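Long-range contacts in catechol 2,3-dioxygenase (Pseudomonas sp., PDB 3HPV), which probably catalyses the iron(II)-dependent ring cleavage of catechol by molecular oxygen, giving (2Z,4E)-2-hydroxy-6-oxohexa-2,4-dienoate: residues H11-V16 / I57-D62; L91-I96 / E106-E111. All coordinates share one frame; numbering follows the deposited sequence.

Interaction 1: residues H11-V16 / I57-D62; sequences HAQVRV and IIREAD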
loop_
_atom_site.group_PDB
_atom_site.type_symbol
_atom_site.label_atom_id
_atom_site.label_comp_id
_atom_site.label_asym_id
_atom_site.label_seq_id
_atom_site.Cartn_x
_atom_site.Cartn_y
_atom_site.Cartn_z
ATOM N N HIS A 11 -10.837 -8.266 -26.291
ATOM C CA HIS A 11 -9.566 -8.800 -26.727
ATOM C C HIS A 11 -8.869 -7.868 -27.659
ATOM O O HIS A 11 -9.477 -7.008 -28.295
ATOM C CB HIS A 11 -9.729 -10.172 -27.394
ATOM C CG HIS A 11 -10.633 -10.165 -28.592
ATOM N ND1 HIS A 11 -11.519 -11.186 -28.858
ATOM C CD2 HIS A 11 -10.763 -9.283 -29.608
ATOM C CE1 HIS A 11 -12.153 -10.937 -29.989
ATOM N NE2 HIS A 11 -11.712 -9.788 -30.466
ATOM N N ALA A 12 -7.563 -8.030 -27.710
ATOM C CA ALA A 12 -6.715 -7.264 -28.602
ATOM C C ALA A 12 -5.822 -8.316 -29.272
ATOM O O ALA A 12 -5.345 -9.243 -28.601
ATOM C CB ALA A 12 -5.868 -6.285 -27.811
ATOM N N GLN A 13 -5.644 -8.220 -30.589
ATOM C CA GLN A 13 -4.757 -9.150 -31.271
ATOM C C GLN A 13 -3.595 -8.288 -31.677
ATOM O O GLN A 13 -3.747 -7.345 -32.445
ATOM C CB GLN A 13 -5.400 -9.783 -32.501
ATOM C CG GLN A 13 -4.432 -10.717 -33.189
ATOM C CD GLN A 13 -5.068 -11.540 -34.286
ATOM O OE1 GLN A 13 -5.819 -12.478 -34.018
ATOM N NE2 GLN A 13 -4.765 -11.197 -35.532
ATOM N N VAL A 14 -2.430 -8.622 -31.141
ATOM C CA VAL A 14 -1.213 -7.863 -31.359
ATOM C C VAL A 14 -0.190 -8.665 -32.145
ATOM O O VAL A 14 -0.115 -9.899 -32.020
ATOM C CB VAL A 14 -0.652 -7.437 -29.978
ATOM C CG1 VAL A 14 0.668 -6.745 -30.118
ATOM C CG2 VAL A 14 -1.670 -6.506 -29.286
ATOM N N ARG A 15 0.601 -7.946 -32.937
ATOM C CA ARG A 15 1.600 -8.554 -33.797
ATOM C C ARG A 15 2.985 -8.626 -33.186
ATOM O O ARG A 15 3.545 -7.598 -32.835
ATOM C CB ARG A 15 1.686 -7.778 -35.111
ATOM C CG ARG A 15 0.447 -7.875 -36.022
ATOM C CD ARG A 15 0.737 -7.325 -37.444
ATOM N NE ARG A 15 0.995 -5.887 -37.473
ATOM C CZ ARG A 15 0.060 -4.962 -37.265
ATOM N NH1 ARG A 15 -1.188 -5.331 -37.017
ATOM N NH2 ARG A 15 0.366 -3.671 -37.298
ATOM N N VAL A 16 3.532 -9.837 -33.048
ATOM C CA VAL A 16 4.881 -9.984 -32.512
ATOM C C VAL A 16 5.850 -10.425 -33.603
ATOM O O VAL A 16 5.528 -11.286 -34.433
ATOM C CB VAL A 16 4.981 -11.005 -31.351
ATOM C CG1 VAL A 16 4.182 -10.509 -30.154
ATOM C CG2 VAL A 16 4.497 -12.376 -31.803
ATOM N N ILE A 57 -4.411 -11.887 -27.803
ATOM C CA ILE A 57 -3.932 -12.871 -28.772
ATOM C C ILE A 57 -2.745 -12.316 -29.539
ATOM O O ILE A 57 -2.782 -11.188 -30.036
ATOM C CB ILE A 57 -5.036 -13.273 -29.764
ATOM C CG1 ILE A 57 -6.239 -13.825 -29.004
ATOM C CG2 ILE A 57 -4.547 -14.346 -30.694
ATOM C CD1 ILE A 57 -7.286 -12.787 -28.699
ATOM N N ILE A 58 -1.704 -13.141 -29.631
ATOM C CA ILE A 58 -0.433 -12.817 -30.276
ATOM C C ILE A 58 -0.232 -13.528 -31.616
ATOM O O ILE A 58 -0.365 -14.747 -31.700
ATOM C CB ILE A 58 0.746 -13.206 -29.322
ATOM C CG1 ILE A 58 0.946 -12.119 -28.273
ATOM C CG2 ILE A 58 2.022 -13.406 -30.086
ATOM C CD1 ILE A 58 -0.069 -12.139 -27.195
ATOM N N ARG A 59 0.119 -12.772 -32.655
ATOM C CA ARG A 59 0.336 -13.353 -33.983
ATOM C C ARG A 59 1.680 -12.955 -34.576
ATOM O O ARG A 59 1.991 -11.765 -34.645
ATOM C CB ARG A 59 -0.755 -12.898 -34.958
ATOM C CG ARG A 59 -0.566 -13.449 -36.363
ATOM C CD ARG A 59 -1.724 -13.061 -37.253
ATOM N NE ARG A 59 -1.723 -11.635 -37.538
ATOM C CZ ARG A 59 -1.045 -11.072 -38.531
ATOM N NH1 ARG A 59 -0.307 -11.818 -39.344
ATOM N NH2 ARG A 59 -1.106 -9.764 -38.717
ATOM N N GLU A 60 2.462 -13.934 -35.027
ATOM C CA GLU A 60 3.757 -13.626 -35.619
ATOM C C GLU A 60 3.623 -12.823 -36.916
ATOM O O GLU A 60 2.720 -13.048 -37.719
ATOM C CB GLU A 60 4.554 -14.899 -35.907
ATOM C CG GLU A 60 6.063 -14.642 -35.871
ATOM C CD GLU A 60 6.896 -15.733 -36.526
ATOM O OE1 GLU A 60 6.915 -15.776 -37.773
ATOM O OE2 GLU A 60 7.531 -16.534 -35.797
ATOM N N ALA A 61 4.526 -11.880 -37.122
ATOM C CA ALA A 61 4.468 -11.078 -38.331
ATOM C C ALA A 61 5.730 -10.248 -38.582
ATOM O O ALA A 61 6.680 -10.258 -37.793
ATOM C CB ALA A 61 3.230 -10.179 -38.298
ATOM N N ASP A 62 5.715 -9.536 -39.701
ATOM C CA ASP A 62 6.825 -8.703 -40.135
ATOM C C ASP A 62 6.746 -7.329 -39.507
ATOM O O ASP A 62 7.734 -6.601 -39.477
ATOM C CB ASP A 62 6.786 -8.552 -41.660
ATOM C CG ASP A 62 6.699 -9.891 -42.379
ATOM O OD1 ASP A 62 6.568 -9.893 -43.626
ATOM O OD2 ASP A 62 6.760 -10.941 -41.690
#
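Residues 11-16 and 57-60 run as neighbouring parallel strands, their axes 34° apart, with Gln13 beside Ile57, Val14 beside Ile58, Arg15 beside Arg59 and Val16 beside Glu60. Five backbone bonds join them, from Ile57 N to Ala12 O (2.9 Å) to Ala61 N on Val16 O (2.9 Å), the last carrying the pairing just past the strand. Between them Val14 and Val16 each give an N-H to one residue of the partner, Ile57 and Arg59, while Val14 O takes Arg59 N.

On the face of Gln13, Ile57, Arg15 and Arg59, the polar groups meet around Asp67. With CG opposite the backbone N (chi1 179°) and the chain extended, Gln13 brings NE2 to the edge of the Arg59 guanidinium, 3.7 Å from NE, the amide turned 57° from that plane. Arg15 runs alongside Arg59 in the same direction; its CD lies 3.3 Å from Arg59 NH2, and Arg15 NE is 4.6 Å from that atom. Asp67 draws the two arginines together, forming a salt bridge with each and accepting a hydrogen bond from Gln13 NE2. At the apolar end of this face, Ile57 CD1 reaches His11 CB at 3.8 Å.

On the other face Val16 and Ile58 cross at about a right angle through their methyl branches, and Leu19 and Tyr26 of helix 19-30 cover Ile58. Strands 33-37 and 43-46 also intervene in sequence, so this parallel pairing of first and last strands is that of the βαβββ module of the vicinal oxygen chelate fold.

Interaction 2: residues L91-I96 / E106-E111; sequences LTTTRI and ERVRFE
Thr94 and Arg109 form a hydrogen-bonded antiparallel pair, Thr94 N to Arg109 O at 2.9 Å and Arg109 N to Thr94 O at 2.8 Å. Ile96 and Arg107 repeat the pattern, with Arg107 N on a lone pair of Ile96 O at a longer 3.2 Å. Beyond the ladder a water bridges the separating backbones, donating to Thr92 O and accepting from Glu111 N (2.7 Å).

A salt bridge links Arg95 and Glu106. A bend at chi2 (80°) turns the arginine so that NE meets Glu106 OE1 from above the carboxylate plane, modelled at 2.5 Å, a separation probably too short to be exact; the two flat groups are 64° apart. Glu80 and Asp83 of helix 76-89 hold NH2 and NH1 of Arg95, respectively.

Van der Waals packing occupies both faces. Ile96 packs against two arginines of the partner strand: its CG2 sits over a face of the Arg107 guanidinium, 3.4 Å from NH2, while CD1 meets Arg109 CB at 3.4 Å. Both guanidinium groups also bind Glu119, and Arg107 has Glu100 as well. On the helix-facing side Thr93 CG2 presses tightly on Val108 CG1, and Leu91 CD1 reaches Phe110 CD1 at 3.8 Å, where Leu86 touches both residues. This β-hairpin, its outer strand at the sheet edge within this chain, belongs with strands 65-73 and 117-121 to the second βαβββ unit of the fold.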
loop_
_atom_site.group_PDB
_atom_site.type_symbol
_atom_site.label_atom_id
_atom_site.label_comp_id
_atom_site.label_asym_id
_atom_site.label_seq_id
_atom_site.Cartn_x
_atom_site.Cartn_y
_atom_site.Cartn_z
ATOM N N LEU A 91 -20.993 3.037 -41.689
ATOM C CA LEU A 91 -19.801 2.201 -41.692
ATOM C C LEU A 91 -20.082 0.883 -42.358
ATOM O O LEU A 91 -21.170 0.359 -42.234
ATOM C CB LEU A 91 -19.337 1.940 -40.255
ATOM C CG LEU A 91 -18.684 3.083 -39.483
ATOM C CD1 LEU A 91 -18.703 2.771 -37.997
ATOM C CD2 LEU A 91 -17.269 3.270 -39.975
ATOM N N THR A 92 -19.112 0.340 -43.066
ATOM C CA THR A 92 -19.335 -0.945 -43.685
ATOM C C THR A 92 -18.946 -1.958 -42.620
ATOM O O THR A 92 -18.033 -1.723 -41.826
ATOM C CB THR A 92 -18.503 -1.121 -44.983
ATOM O OG1 THR A 92 -17.110 -1.199 -44.668
ATOM C CG2 THR A 92 -18.737 0.072 -45.918
ATOM N N THR A 93 -19.652 -3.077 -42.599
ATOM C CA THR A 93 -19.444 -4.111 -41.605
ATOM C C THR A 93 -18.967 -5.420 -42.215
ATOM O O THR A 93 -19.405 -5.800 -43.287
ATOM C CB THR A 93 -20.780 -4.336 -40.849
ATOM O OG1 THR A 93 -20.988 -3.270 -39.910
ATOM C CG2 THR A 93 -20.798 -5.671 -40.142
ATOM N N THR A 94 -18.068 -6.109 -41.528
ATOM C CA THR A 94 -17.573 -7.404 -41.996
ATOM C C THR A 94 -18.028 -8.384 -40.952
ATOM O O THR A 94 -18.053 -8.063 -39.774
ATOM C CB THR A 94 -16.045 -7.472 -42.032
ATOM O OG1 THR A 94 -15.537 -6.326 -42.716
ATOM C CG2 THR A 94 -15.569 -8.755 -42.750
ATOM N N ARG A 95 -18.376 -9.587 -41.367
ATOM C CA ARG A 95 -18.831 -10.582 -40.413
ATOM C C ARG A 95 -17.875 -11.759 -40.354
ATOM O O ARG A 95 -17.784 -12.506 -41.320
ATOM C CB ARG A 95 -20.199 -11.089 -40.824
ATOM C CG ARG A 95 -20.918 -11.782 -39.735
ATOM C CD ARG A 95 -21.547 -10.770 -38.814
ATOM N NE ARG A 95 -22.491 -11.449 -37.938
ATOM C CZ ARG A 95 -23.690 -10.988 -37.618
ATOM N NH1 ARG A 95 -24.121 -9.821 -38.099
ATOM N NH2 ARG A 95 -24.459 -11.716 -36.825
ATOM N N ILE A 96 -17.180 -11.925 -39.227
ATOM C CA ILE A 96 -16.228 -13.032 -39.044
ATOM C C ILE A 96 -16.988 -14.242 -38.507
ATOM O O ILE A 96 -17.673 -14.158 -37.494
ATOM C CB ILE A 96 -15.078 -12.662 -38.033
ATOM C CG1 ILE A 96 -14.189 -11.549 -38.600
ATOM C CG2 ILE A 96 -14.177 -13.869 -37.782
ATOM C CD1 ILE A 96 -14.856 -10.212 -38.744
ATOM N N GLU A 106 -19.338 -15.441 -33.584
ATOM C CA GLU A 106 -19.033 -14.589 -34.727
ATOM C C GLU A 106 -18.858 -13.166 -34.202
ATOM O O GLU A 106 -19.354 -12.832 -33.121
ATOM C CB GLU A 106 -20.157 -14.643 -35.779
ATOM C CG GLU A 106 -21.478 -13.991 -35.376
ATOM C CD GLU A 106 -22.625 -14.233 -36.396
ATOM O OE1 GLU A 106 -22.455 -13.935 -37.595
ATOM O OE2 GLU A 106 -23.705 -14.710 -35.994
ATOM N N ARG A 107 -18.135 -12.340 -34.946
ATOM C CA ARG A 107 -17.934 -10.967 -34.527
ATOM C C ARG A 107 -18.186 -10.038 -35.696
ATOM O O ARG A 107 -18.024 -10.424 -36.862
ATOM C CB ARG A 107 -16.496 -10.735 -34.025
ATOM C CG ARG A 107 -15.736 -11.979 -33.584
ATOM C CD ARG A 107 -14.272 -11.770 -33.897
ATOM N NE ARG A 107 -13.647 -12.994 -34.358
ATOM C CZ ARG A 107 -12.422 -13.078 -34.869
ATOM N NH1 ARG A 107 -11.659 -11.995 -35.006
ATOM N NH2 ARG A 107 -11.946 -14.266 -35.218
ATOM N N VAL A 108 -18.569 -8.811 -35.360
ATOM C CA VAL A 108 -18.824 -7.756 -36.328
ATOM C C VAL A 108 -17.574 -6.881 -36.358
ATOM O O VAL A 108 -17.205 -6.273 -35.348
ATOM C CB VAL A 108 -20.010 -6.886 -35.884
ATOM C CG1 VAL A 108 -20.157 -5.683 -36.825
ATOM C CG2 VAL A 108 -21.288 -7.732 -35.832
ATOM N N ARG A 109 -16.920 -6.814 -37.513
ATOM C CA ARG A 109 -15.713 -6.009 -37.651
ATOM C C ARG A 109 -15.985 -4.770 -38.485
ATOM O O ARG A 109 -16.945 -4.720 -39.246
ATOM C CB ARG A 109 -14.581 -6.826 -38.318
ATOM C CG ARG A 109 -13.208 -6.112 -38.290
ATOM C CD ARG A 109 -12.068 -6.936 -38.887
ATOM N NE ARG A 109 -11.732 -8.108 -38.086
ATOM C CZ ARG A 109 -10.965 -9.109 -38.509
ATOM N NH1 ARG A 109 -10.449 -9.091 -39.729
ATOM N NH2 ARG A 109 -10.713 -10.137 -37.711
ATOM N N PHE A 110 -15.141 -3.765 -38.329
ATOM C CA PHE A 110 -15.277 -2.546 -39.104
ATOM C C PHE A 110 -14.116 -1.625 -38.815
ATOM O O PHE A 110 -13.523 -1.673 -37.734
ATOM C CB PHE A 110 -16.622 -1.860 -38.828
ATOM C CG PHE A 110 -16.802 -1.405 -37.424
ATOM C CD1 PHE A 110 -16.473 -0.103 -37.058
ATOM C CD2 PHE A 110 -17.312 -2.267 -36.466
ATOM C CE1 PHE A 110 -16.655 0.341 -35.753
ATOM C CE2 PHE A 110 -17.500 -1.837 -35.155
ATOM C CZ PHE A 110 -17.169 -0.523 -34.796
ATOM N N GLU A 111 -13.783 -0.799 -39.803
ATOM C CA GLU A 111 -12.670 0.131 -39.710
ATOM C C GLU A 111 -13.141 1.529 -39.308
ATOM O O GLU A 111 -14.163 2.010 -39.784
ATOM C CB GLU A 111 -11.949 0.178 -41.057
ATOM C CG GLU A 111 -10.641 0.942 -41.052
ATOM C CD GLU A 111 -10.060 1.102 -42.459
ATOM O OE1 GLU A 111 -10.641 1.867 -43.266
ATOM O OE2 GLU A 111 -9.030 0.459 -42.763
HETATM O O HOH W 1 -15.275 -1.001 -42.056
#

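Interactions 1 and 2 illustrate how one continuous sheet combines a parallel pairing near its middle with an antiparallel hairpin at one end. Their centres are 19 Å apart and their nearest atoms about 5 Å, without touching; strands 65-73 and 117-121 lie between. Glu119 connects them indirectly, one carboxylate oxygen bonding His11 of 11-16 and the other Arg107 and Arg109 of 106-111. Phe68 likewise touches Gln13 and both these arginines. The iron belongs to the other sheet, on His154, His216 and Glu267: the Val14 side chain is about 9 Å from that of His216, the Ala12 side chain is about 13 Å from the ion, and 91-96/106-111 lies away from the metal-binding residues.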